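Local coordinates for protein 2-(acetamidomethylene)succinate hydrolase (Mesorhizobium loti, PDB 3KXP) that catalyses the last step of vitamin B6 degradation, hydrolysing (E)-2-(acetamidomethylene)succinate to succinic semialdehyde, acetate, ammonia and carbon dioxide, at residues A[50-62]-A[100-112]. Sequence-based numbering, arbitrary orientation.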
loop_
_atom_site.group_PDB
_atom_site.type_symbol
_atom_site.label_atom_id
_atom_site.label_comp_id
_atom_site.label_asym_id
_atom_site.label_seq_id
_atom_site.Cartn_x
_atom_site.Cartn_y
_atom_site.Cartn_z
ATOM N N SER A 50 24.590 -20.384 -3.850
ATOM C CA SER A 50 24.096 -20.366 -5.218
ATOM C C SER A 50 23.967 -21.789 -5.711
ATOM O O SER A 50 24.782 -22.640 -5.368
ATOM C CB SER A 50 25.062 -19.606 -6.126
ATOM O OG SER A 50 25.270 -18.282 -5.679
ATOM N N ARG A 51 22.937 -22.052 -6.505
ATOM C CA ARG A 51 22.729 -23.385 -7.047
ATOM C C ARG A 51 21.763 -23.316 -8.212
ATOM O O ARG A 51 20.869 -22.473 -8.243
ATOM C CB ARG A 51 22.184 -24.338 -5.973
ATOM C CG ARG A 51 20.683 -24.228 -5.671
ATOM C CD ARG A 51 20.326 -25.038 -4.420
ATOM N NE ARG A 51 18.892 -25.084 -4.128
ATOM C CZ ARG A 51 18.027 -25.905 -4.722
ATOM N NH1 ARG A 51 18.446 -26.760 -5.652
ATOM N NH2 ARG A 51 16.744 -25.888 -4.373
ATOM N N ARG A 52 21.961 -24.193 -9.186
ATOM C CA ARG A 52 21.086 -24.223 -10.338
ATOM C C ARG A 52 19.970 -25.205 -10.012
ATOM O O ARG A 52 20.221 -26.354 -9.640
ATOM C CB ARG A 52 21.855 -24.656 -11.587
ATOM C CG ARG A 52 23.028 -23.748 -11.939
ATOM C CD ARG A 52 23.558 -24.066 -13.321
ATOM N NE ARG A 52 22.667 -23.545 -14.346
ATOM C CZ ARG A 52 22.274 -24.210 -15.428
ATOM N NH1 ARG A 52 22.684 -25.446 -15.651
ATOM N NH2 ARG A 52 21.461 -23.623 -16.290
ATOM N N VAL A 53 18.736 -24.732 -10.127
ATOM C CA VAL A 53 17.577 -25.547 -9.824
ATOM C C VAL A 53 16.866 -25.990 -11.079
ATOM O O VAL A 53 16.479 -25.173 -11.912
ATOM C CB VAL A 53 16.579 -24.777 -8.953
ATOM C CG1 VAL A 53 15.416 -25.686 -8.561
ATOM C CG2 VAL A 53 17.288 -24.239 -7.716
ATOM N N ASP A 54 16.702 -27.298 -11.207
ATOM C CA ASP A 54 16.010 -27.866 -12.349
ATOM C C ASP A 54 14.535 -27.820 -11.983
ATOM O O ASP A 54 14.112 -28.454 -11.021
ATOM C CB ASP A 54 16.473 -29.308 -12.568
ATOM C CG ASP A 54 15.867 -29.946 -13.806
ATOM O OD1 ASP A 54 16.314 -31.057 -14.170
ATOM O OD2 ASP A 54 14.949 -29.353 -14.410
ATOM N N ILE A 55 13.760 -27.034 -12.719
ATOM C CA ILE A 55 12.333 -26.925 -12.448
ATOM C C ILE A 55 11.546 -27.597 -13.571
ATOM O O ILE A 55 10.355 -27.338 -13.760
ATOM C CB ILE A 55 11.893 -25.449 -12.316
ATOM C CG1 ILE A 55 12.100 -24.714 -13.646
ATOM C CG2 ILE A 55 12.678 -24.777 -11.201
ATOM C CD1 ILE A 55 11.491 -23.310 -13.685
ATOM N N GLY A 56 12.235 -28.457 -14.316
ATOM C CA GLY A 56 11.605 -29.182 -15.402
ATOM C C GLY A 56 11.697 -28.486 -16.741
ATOM O O GLY A 56 12.521 -28.839 -17.581
ATOM N N ARG A 57 10.843 -27.491 -16.941
ATOM C CA ARG A 57 10.810 -26.748 -18.192
ATOM C C ARG A 57 12.147 -26.082 -18.492
ATOM O O ARG A 57 12.433 -25.750 -19.640
ATOM C CB ARG A 57 9.682 -25.704 -18.144
ATOM C CG ARG A 57 9.582 -24.951 -16.819
ATOM C CD ARG A 57 8.366 -24.012 -16.749
ATOM N NE ARG A 57 8.509 -22.833 -17.602
ATOM C CZ ARG A 57 7.946 -22.697 -18.796
ATOM N NH1 ARG A 57 7.189 -23.666 -19.288
ATOM N NH2 ARG A 57 8.146 -21.593 -19.503
ATOM N N ILE A 58 12.972 -25.907 -17.462
ATOM C CA ILE A 58 14.274 -25.266 -17.628
ATOM C C ILE A 58 15.030 -25.311 -16.304
ATOM O O ILE A 58 14.472 -25.704 -15.282
ATOM C CB ILE A 58 14.105 -23.778 -18.077
ATOM C CG1 ILE A 58 15.468 -23.138 -18.338
ATOM C CG2 ILE A 58 13.362 -22.983 -17.006
ATOM C CD1 ILE A 58 15.390 -21.729 -18.893
ATOM N N THR A 59 16.302 -24.923 -16.328
ATOM C CA THR A 59 17.112 -24.897 -15.119
ATOM C C THR A 59 17.493 -23.445 -14.845
ATOM O O THR A 59 17.955 -22.730 -15.744
ATOM C CB THR A 59 18.394 -25.755 -15.280
ATOM O OG1 THR A 59 18.023 -27.124 -15.508
ATOM C CG2 THR A 59 19.271 -25.670 -14.021
ATOM N N LEU A 60 17.298 -23.011 -13.600
ATOM C CA LEU A 60 17.598 -21.637 -13.219
ATOM C C LEU A 60 18.595 -21.557 -12.082
ATOM O O LEU A 60 18.625 -22.428 -11.222
ATOM C CB LEU A 60 16.314 -20.921 -12.792
ATOM C CG LEU A 60 15.193 -20.831 -13.826
ATOM C CD1 LEU A 60 13.950 -20.218 -13.192
ATOM C CD2 LEU A 60 15.660 -20.005 -15.009
ATOM N N ASN A 61 19.412 -20.508 -12.079
ATOM C CA ASN A 61 20.383 -20.299 -11.010
ATOM C C ASN A 61 19.724 -19.399 -9.962
ATOM O O ASN A 61 19.031 -18.442 -10.313
ATOM C CB ASN A 61 21.643 -19.617 -11.545
ATOM C CG ASN A 61 22.698 -19.426 -10.471
ATOM O OD1 ASN A 61 23.145 -20.392 -9.862
ATOM N ND2 ASN A 61 23.097 -18.175 -10.230
ATOM N N VAL A 62 19.926 -19.705 -8.684
ATOM C CA VAL A 62 19.334 -18.901 -7.621
ATOM C C VAL A 62 20.313 -18.687 -6.472
ATOM O O VAL A 62 21.310 -19.398 -6.359
ATOM C CB VAL A 62 18.035 -19.559 -7.072
ATOM C CG1 VAL A 62 17.052 -19.798 -8.209
ATOM C CG2 VAL A 62 18.358 -20.869 -6.376
ATOM N N VAL A 100 16.413 -14.870 -8.193
ATOM C CA VAL A 100 16.480 -15.760 -9.346
ATOM C C VAL A 100 17.073 -15.157 -10.607
ATOM O O VAL A 100 16.650 -14.090 -11.058
ATOM C CB VAL A 100 15.064 -16.276 -9.733
ATOM C CG1 VAL A 100 15.157 -17.259 -10.875
ATOM C CG2 VAL A 100 14.382 -16.896 -8.525
ATOM N N ASP A 101 18.055 -15.843 -11.178
ATOM C CA ASP A 101 18.625 -15.395 -12.437
ATOM C C ASP A 101 17.562 -15.889 -13.398
ATOM O O ASP A 101 17.292 -17.086 -13.462
ATOM C CB ASP A 101 19.959 -16.092 -12.717
ATOM C CG ASP A 101 21.117 -15.427 -12.007
ATOM O OD1 ASP A 101 22.236 -15.982 -12.032
ATOM O OD2 ASP A 101 20.904 -14.335 -11.433
ATOM N N GLN A 102 16.925 -14.987 -14.127
ATOM C CA GLN A 102 15.885 -15.447 -15.025
ATOM C C GLN A 102 16.450 -15.937 -16.355
ATOM O O GLN A 102 17.597 -15.647 -16.697
ATOM C CB GLN A 102 14.851 -14.341 -15.203
ATOM C CG GLN A 102 14.236 -13.956 -13.865
ATOM C CD GLN A 102 13.413 -12.699 -13.936
ATOM O OE1 GLN A 102 12.195 -12.745 -14.138
ATOM N NE2 GLN A 102 14.075 -11.557 -13.785
ATOM N N ARG A 103 15.646 -16.704 -17.085
ATOM C CA ARG A 103 16.076 -17.250 -18.359
ATOM C C ARG A 103 16.755 -16.206 -19.234
ATOM O O ARG A 103 16.302 -15.064 -19.337
ATOM C CB ARG A 103 14.890 -17.855 -19.109
ATOM C CG ARG A 103 13.854 -16.847 -19.576
ATOM C CD ARG A 103 12.908 -17.516 -20.546
ATOM N NE ARG A 103 12.312 -18.708 -19.947
ATOM C CZ ARG A 103 11.879 -19.755 -20.637
ATOM N NH1 ARG A 103 11.351 -20.796 -20.006
ATOM N NH2 ARG A 103 11.991 -19.770 -21.954
ATOM N N GLY A 104 17.853 -16.617 -19.861
ATOM C CA GLY A 104 18.606 -15.732 -20.728
ATOM C C GLY A 104 19.611 -14.887 -19.964
ATOM O O GLY A 104 20.445 -14.211 -20.569
ATOM N N HIS A 105 19.555 -14.947 -18.633
ATOM C CA HIS A 105 20.442 -14.139 -17.797
ATOM C C HIS A 105 21.326 -14.940 -16.844
ATOM O O HIS A 105 21.160 -16.147 -16.676
ATOM C CB HIS A 105 19.623 -13.155 -16.950
ATOM C CG HIS A 105 18.682 -12.292 -17.736
ATOM N ND1 HIS A 105 17.573 -12.793 -18.386
ATOM C CD2 HIS A 105 18.657 -10.950 -17.930
ATOM C CE1 HIS A 105 16.904 -11.798 -18.940
ATOM N NE2 HIS A 105 17.540 -10.670 -18.678
ATOM N N GLY A 106 22.252 -14.227 -16.213
ATOM C CA GLY A 106 23.151 -14.816 -15.243
ATOM C C GLY A 106 23.650 -16.205 -15.566
ATOM O O GLY A 106 24.106 -16.466 -16.673
ATOM N N LEU A 107 23.556 -17.097 -14.583
ATOM C CA LEU A 107 24.011 -18.466 -14.737
ATOM C C LEU A 107 22.869 -19.435 -14.984
ATOM O O LEU A 107 22.958 -20.610 -14.645
ATOM C CB LEU A 107 24.808 -18.898 -13.500
ATOM C CG LEU A 107 26.153 -18.185 -13.280
ATOM C CD1 LEU A 107 26.909 -18.836 -12.117
ATOM C CD2 LEU A 107 26.994 -18.260 -14.550
ATOM N N SER A 108 21.796 -18.935 -15.587
ATOM C CA SER A 108 20.641 -19.768 -15.891
ATOM C C SER A 108 20.652 -20.211 -17.352
ATOM O O SER A 108 21.438 -19.711 -18.157
ATOM C CB SER A 108 19.356 -19.003 -15.579
ATOM O OG SER A 108 19.282 -18.719 -14.195
ATOM N N ASP A 109 19.786 -21.160 -17.692
ATOM C CA ASP A 109 19.712 -21.648 -19.062
ATOM C C ASP A 109 19.356 -20.504 -19.996
ATOM O O ASP A 109 18.710 -19.539 -19.592
ATOM C CB ASP A 109 18.663 -22.759 -19.187
ATOM C CG ASP A 109 19.154 -24.088 -18.647
ATOM O OD1 ASP A 109 20.344 -24.170 -18.266
ATOM O OD2 ASP A 109 18.354 -25.048 -18.617
ATOM N N LYS A 110 19.778 -20.622 -21.247
ATOM C CA LYS A 110 19.513 -19.593 -22.235
ATOM C C LYS A 110 18.955 -20.190 -23.524
ATOM O O LYS A 110 19.647 -20.277 -24.539
ATOM C CB LYS A 110 20.799 -18.816 -22.499
ATOM C CG LYS A 110 21.390 -18.258 -21.215
ATOM C CD LYS A 110 22.642 -17.460 -21.454
ATOM C CE LYS A 110 23.106 -16.829 -20.158
ATOM N NZ LYS A 110 23.284 -17.854 -19.105
ATOM N N PRO A 111 17.685 -20.615 -23.492
ATOM C CA PRO A 111 17.041 -21.208 -24.664
ATOM C C PRO A 111 17.128 -20.325 -25.898
ATOM O O PRO A 111 17.351 -19.121 -25.800
ATOM C CB PRO A 111 15.603 -21.432 -24.194
ATOM C CG PRO A 111 15.427 -20.410 -23.101
ATOM C CD PRO A 111 16.736 -20.514 -22.372
ATOM N N GLU A 112 16.956 -20.949 -27.057
ATOM C CA GLU A 112 17.021 -20.267 -28.340
ATOM C C GLU A 112 15.873 -19.269 -28.477
ATOM O O GLU A 112 16.004 -18.256 -29.171
ATOM C CB GLU A 112 16.963 -21.317 -29.464
ATOM C CG GLU A 112 17.252 -20.812 -30.871
ATOM C CD GLU A 112 17.303 -21.950 -31.899
ATOM O OE1 GLU A 112 16.276 -22.651 -32.080
ATOM O OE2 GLU A 112 18.375 -22.145 -32.524
#
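The guanidinium of R52 carries T59 CG2 over the centre of one face, while S108 CA and D109 N lie at its edge, in plane; I58 CD1 rests on one face of the R103 guanidinium, toward its rim. Both arginines belong to the seam where the N-terminal β-hairpin of an α/β-hydrolase fold, strands 49-54 and 59-65, meets the loop that follows strand 96-100. The seam illustrates how a loop can carry on along a neighbouring strand, with side-chain oxygens of S108 and D109 sharing the work of backbone carbonyls. V62 and V100 form an antiparallel non-hydrogen-bonded pair, and D101 N then donates to N61 O. Beyond this the strand pairing gives way, and S108 OG accepts an almost straight bond (178°) from N61 N at 2.8 Å while donating to D101 O. D109 N donates to T59 O, and the D109 carboxylate accepts T59 N on OD2, from above the carboxylate plane. The chain of R52 bends at chi3 (75°), bringing NE to L107 O at 3.0 Å and NH2 to D109 OD1 in a salt bridge modelled too short for its length to be trusted. The guanidiniums of R103 and R57 meet beside D123 of helix 117-131, whose carboxylate takes R103 NE on OD1 and R57 NE on OD2. N61 extends alongside D101 and L107, its CG turned opposite the main-chain nitrogen (chi1 -178°). N61 ND2 and L107 N both bond D101 OD1, at 3.0 and 3.1 Å, and D101 OD2 bonds S81 OG. Were D101 an alanine, all three would probably lose their shared carboxylate partner, leaving the 105-108 turn less firmly tied to the hairpin. The two nitrogens reach OD1 from opposite faces of the carboxylate plane.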